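Local coordinates for protein Rnh (Ribonuclease H) (Chlorobaculum tepidum, PDB 3H08) that probably cuts the RNA strand of RNA-DNA hybrids endonucleolytically, using magnesium ions as cofactor, at residues R64-D70 with R116-V122. The protein carries 3 engineered substitutions. Residues are numbered along the deposited sequence; the frame is centred on the assembly and turned at random. Where two conformers were deposited one is given.
Sequences RVQLYSD and RVTFHKV
H120 donates from NE2 to OE1 of Q66 at 2.5 Å, a short and nearly straight bond (172°) whose acceptor lies almost in the imidazole plane. With CG of Q66 anti to its carbonyl carbon and the chain bent at chi2 (-78°), the amide swings over the neighbouring strand, where a flexible polar side chain can reach the imidazole and lie beside T118. Replacing this glutamine by an alanine would probably leave NE2 of H120 without its acceptor here and the ring freer to turn. At the C-terminal ends of the strands, K121 bends round so that NZ forms a salt bridge with OD1 of D70 at 3.1 Å, arriving from above the carboxylate plane, and also donates to O of V122; the same OD1 accepts from the backbone N of G124. Along the strands the parallel backbones bond in regular alternation: R116 O and T118 O accept from V65 and L67, while V65 O accepts from N of T118 at 2.9 Å. The Y68 ring lies over H120 in an offset stack, centroids 4.5 Å apart and planes at 20°, and V122 CG1 sits at the edge of the tyrosine ring, near its plane. On the opposite face of the sheet, V65 CG1 meets V117 CG1 at 4.1 Å. There L67 CD2 packs on F119 CD1 at 4.0 Å, apolar groups suited to the face covered by helices 44-57 and 72-79. Strand 64-69, flanked by 4-13 and outermost 116-121, with a helical crossover to the latter as in the RNase H fold, brings D70 close to D10, both predicted magnesium ligands, where a magnesium ion is bound near S69.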
ATOM      1  N   ARG A  64       3.838 -14.111  -6.426  1.00 22.95           N
ATOM      2  CA  ARG A  64       5.067 -13.510  -5.918  1.00 23.79           C
ATOM      3  C   ARG A  64       4.959 -12.046  -6.299  1.00 23.20           C
ATOM      4  O   ARG A  64       4.653 -11.743  -7.465  1.00 25.01           O
ATOM      5  CB  ARG A  64       6.264 -14.136  -6.617  1.00 24.35           C
ATOM      6  CG  ARG A  64       7.605 -13.656  -6.142  1.00 27.84           C
ATOM      7  CD  ARG A  64       8.675 -14.592  -6.570  1.00 31.89           C
ATOM      8  NE  ARG A  64      10.004 -14.155  -6.126  1.00 35.76           N
ATOM      9  CZ  ARG A  64      11.127 -14.845  -6.315  1.00 38.53           C
ATOM     10  NH1 ARG A  64      11.112 -16.006  -6.977  1.00 40.51           N
ATOM     11  NH2 ARG A  64      12.283 -14.362  -5.855  1.00 39.61           N
ATOM     12  N   VAL A  65       5.217 -11.140  -5.365  1.00 22.74           N
ATOM     13  CA  VAL A  65       4.977  -9.730  -5.579  1.00 22.77           C
ATOM     14  C   VAL A  65       6.206  -8.921  -5.237  1.00 21.49           C
ATOM     15  O   VAL A  65       6.822  -9.097  -4.186  1.00 22.08           O
ATOM     16  CB  VAL A  65       3.761  -9.218  -4.746  1.00 22.45           C
ATOM     17  CG1 VAL A  65       3.571  -7.722  -4.929  1.00 22.48           C
ATOM     18  CG2 VAL A  65       2.512 -10.001  -5.080  1.00 23.44           C
ATOM     19  N   GLN A  66       6.543  -8.003  -6.126  1.00 22.79           N
ATOM     20  CA  GLN A  66       7.521  -6.956  -5.812  1.00 22.06           C
ATOM     21  C   GLN A  66       6.710  -5.660  -5.688  1.00 22.99           C
ATOM     22  O   GLN A  66       6.097  -5.229  -6.640  1.00 23.90           O
ATOM     23  CB  GLN A  66       8.532  -6.819  -6.956  1.00 23.30           C
ATOM     24  CG  GLN A  66       9.319  -8.091  -7.228  1.00 22.47           C
ATOM     25  CD  GLN A  66      10.429  -8.298  -6.234  1.00 25.88           C
ATOM     26  OE1 GLN A  66      11.010  -7.359  -5.777  1.00 32.93           O
ATOM     27  NE2 GLN A  66      10.758  -9.538  -5.955  1.00 29.98           N
ATOM     28  N   LEU A  67       6.679  -5.093  -4.499  1.00 22.46           N
ATOM     29  CA  LEU A  67       5.841  -3.937  -4.182  1.00 22.36           C
ATOM     30  C   LEU A  67       6.685  -2.734  -3.889  1.00 22.92           C
ATOM     31  O   LEU A  67       7.522  -2.768  -2.981  1.00 23.02           O
ATOM     32  CB  LEU A  67       4.914  -4.266  -3.010  1.00 23.17           C
ATOM     33  CG  LEU A  67       3.746  -3.284  -2.830  1.00 23.47           C
ATOM     34  CD1 LEU A  67       2.583  -3.966  -2.207  1.00 23.79           C
ATOM     35  CD2 LEU A  67       4.177  -2.129  -1.991  1.00 23.12           C
ATOM     36  N   TYR A  68       6.490  -1.696  -4.696  1.00 23.88           N
ATOM     37  CA  TYR A  68       7.224  -0.416  -4.611  1.00 22.84           C
ATOM     38  C   TYR A  68       6.335   0.658  -4.002  1.00 22.76           C
ATOM     39  O   TYR A  68       5.266   0.985  -4.557  1.00 23.01           O
ATOM     40  CB  TYR A  68       7.675   0.026  -6.011  1.00 23.97           C
ATOM     41  CG  TYR A  68       8.784  -0.826  -6.536  1.00 23.55           C
ATOM     42  CD1 TYR A  68      10.103  -0.460  -6.366  1.00 23.13           C
ATOM     43  CD2 TYR A  68       8.514  -2.040  -7.150  1.00 24.60           C
ATOM     44  CE1 TYR A  68      11.126  -1.264  -6.850  1.00 24.63           C
ATOM     45  CE2 TYR A  68       9.531  -2.859  -7.638  1.00 23.65           C
ATOM     46  CZ  TYR A  68      10.842  -2.477  -7.449  1.00 23.77           C
ATOM     47  OH  TYR A  68      11.879  -3.241  -7.940  1.00 24.87           O
ATOM     48  N   SER A  69       6.762   1.211  -2.869  1.00 23.03           N
ATOM     49  CA  SER A  69       6.029   2.276  -2.165  1.00 23.53           C
ATOM     50  C   SER A  69       6.940   3.415  -1.712  1.00 23.93           C
ATOM     51  O   SER A  69       8.059   3.168  -1.338  1.00 24.14           O
ATOM     52  CB  SER A  69       5.354   1.651  -0.921  1.00 24.15           C
ATOM     53  OG  SER A  69       4.629   2.596  -0.150  1.00 25.19           O
ATOM     54  N   ASP A  70       6.452   4.666  -1.673  1.00 24.87           N
ATOM     55  CA  ASP A  70       7.228   5.771  -1.043  1.00 25.15           C
ATOM     56  C   ASP A  70       7.040   5.796   0.466  1.00 24.21           C
ATOM     57  O   ASP A  70       7.648   6.621   1.147  1.00 25.49           O
ATOM     58  CB  ASP A  70       6.836   7.127  -1.617  1.00 25.81           C
ATOM     59  CG  ASP A  70       7.660   8.259  -1.069  1.00 28.59           C
ATOM     60  OD1 ASP A  70       8.913   8.190  -1.155  1.00 36.27           O
ATOM     61  OD2 ASP A  70       7.060   9.226  -0.564  1.00 33.31           O
ATOM     62  N   ARG A 116       3.608 -13.837  -1.630  1.00 20.58           N
ATOM     63  CA  ARG A 116       4.980 -13.720  -1.117  1.00 21.69           C
ATOM     64  C   ARG A 116       5.533 -12.404  -1.598  1.00 21.19           C
ATOM     65  O   ARG A 116       5.852 -12.237  -2.779  1.00 21.19           O
ATOM     66  CB  ARG A 116       5.809 -14.920  -1.557  1.00 21.95           C
ATOM     67  CG  ARG A 116       5.249 -16.224  -0.987  1.00 25.16           C
ATOM     68  CD  ARG A 116       6.283 -17.282  -0.836  1.00 26.03           C
ATOM     69  NE  ARG A 116       5.808 -18.389  -0.012  1.00 27.47           N
ATOM     70  CZ  ARG A 116       6.089 -18.541   1.274  1.00 30.07           C
ATOM     71  NH1 ARG A 116       6.851 -17.657   1.921  1.00 31.74           N
ATOM     72  NH2 ARG A 116       5.609 -19.585   1.924  1.00 30.71           N
ATOM     73  N   VAL A 117       5.529 -11.425  -0.702  1.00 21.00           N
ATOM     74  CA  VAL A 117       5.744 -10.022  -1.057  1.00 21.04           C
ATOM     75  C   VAL A 117       7.090  -9.497  -0.581  1.00 20.75           C
ATOM     76  O   VAL A 117       7.471  -9.673   0.559  1.00 23.07           O
ATOM     77  CB  VAL A 117       4.616  -9.120  -0.466  1.00 20.78           C
ATOM     78  CG1 VAL A 117       4.710  -7.694  -1.025  1.00 22.71           C
ATOM     79  CG2 VAL A 117       3.248  -9.706  -0.737  1.00 22.24           C
ATOM     80  N   THR A 118       7.805  -8.861  -1.494  0.60 22.31           N
ATOM     81  CA  THR A 118       8.991  -8.111  -1.138  0.60 22.06           C
ATOM     82  C   THR A 118       8.599  -6.653  -1.293  0.60 22.37           C
ATOM     83  O   THR A 118       7.924  -6.284  -2.234  0.60 23.42           O
ATOM     84  CB  THR A 118      10.176  -8.463  -2.039  0.60 23.04           C
ATOM     85  OG1 THR A 118       9.799  -8.277  -3.404  0.60 27.67           O
ATOM     86  CG2 THR A 118      10.567  -9.892  -1.841  0.60 21.92           C
ATOM     87  N   PHE A 119       9.012  -5.854  -0.335  1.00 21.56           N
ATOM     88  CA  PHE A 119       8.688  -4.432  -0.281  1.00 21.39           C
ATOM     89  C   PHE A 119       9.958  -3.618  -0.572  1.00 21.31           C
ATOM     90  O   PHE A 119      11.030  -3.880   0.008  1.00 21.03           O
ATOM     91  CB  PHE A 119       8.156  -4.082   1.136  1.00 22.69           C
ATOM     92  CG  PHE A 119       6.796  -4.680   1.441  1.00 22.42           C
ATOM     93  CD1 PHE A 119       5.623  -3.924   1.248  1.00 23.44           C
ATOM     94  CD2 PHE A 119       6.673  -6.017   1.836  1.00 24.33           C
ATOM     95  CE1 PHE A 119       4.388  -4.498   1.475  1.00 22.51           C
ATOM     96  CE2 PHE A 119       5.425  -6.574   2.081  1.00 23.26           C
ATOM     97  CZ  PHE A 119       4.289  -5.815   1.912  1.00 21.99           C
ATOM     98  N   HIS A 120       9.790  -2.585  -1.383  1.00 22.54           N
ATOM     99  CA  HIS A 120      10.856  -1.702  -1.775  1.00 21.32           C
ATOM    100  C   HIS A 120      10.433  -0.282  -1.536  1.00 21.42           C
ATOM    101  O   HIS A 120       9.352   0.111  -1.948  1.00 22.97           O
ATOM    102  CB  HIS A 120      11.160  -1.853  -3.270  1.00 20.50           C
ATOM    103  CG  HIS A 120      11.508  -3.255  -3.682  1.00 19.14           C
ATOM    104  ND1 HIS A 120      12.759  -3.804  -3.488  1.00 24.19           N
ATOM    105  CD2 HIS A 120      10.771  -4.205  -4.289  1.00 24.35           C
ATOM    106  CE1 HIS A 120      12.768  -5.039  -3.961  1.00 24.26           C
ATOM    107  NE2 HIS A 120      11.578  -5.294  -4.474  1.00 23.55           N
ATOM    108  N   LYS A 121      11.296   0.478  -0.898  1.00 21.25           N
ATOM    109  CA  LYS A 121      11.101   1.920  -0.702  1.00 22.00           C
ATOM    110  C   LYS A 121      11.571   2.705  -1.925  1.00 23.02           C
ATOM    111  O   LYS A 121      12.724   2.521  -2.399  1.00 22.71           O
ATOM    112  CB  LYS A 121      11.912   2.357   0.504  1.00 22.14           C
ATOM    113  CG  LYS A 121      11.907   3.827   0.782  1.00 22.56           C
ATOM    114  CD  LYS A 121      10.563   4.308   1.225  1.00 24.70           C
ATOM    115  CE  LYS A 121      10.633   5.684   1.872  1.00 24.99           C
ATOM    116  NZ  LYS A 121      10.833   6.759   0.880  1.00 24.87           N
ATOM    117  N   VAL A 122      10.720   3.609  -2.401  1.00 23.30           N
ATOM    118  CA  VAL A 122      11.130   4.513  -3.453  1.00 24.02           C
ATOM    119  C   VAL A 122      11.316   5.896  -2.894  1.00 26.10           C
ATOM    120  O   VAL A 122      10.761   6.199  -1.837  1.00 26.51           O
ATOM    121  CB  VAL A 122      10.186   4.510  -4.638  1.00 23.29           C
ATOM    122  CG1 VAL A 122      10.060   3.095  -5.203  1.00 23.79           C
ATOM    123  CG2 VAL A 122       8.834   5.089  -4.309  1.00 24.68           C
TER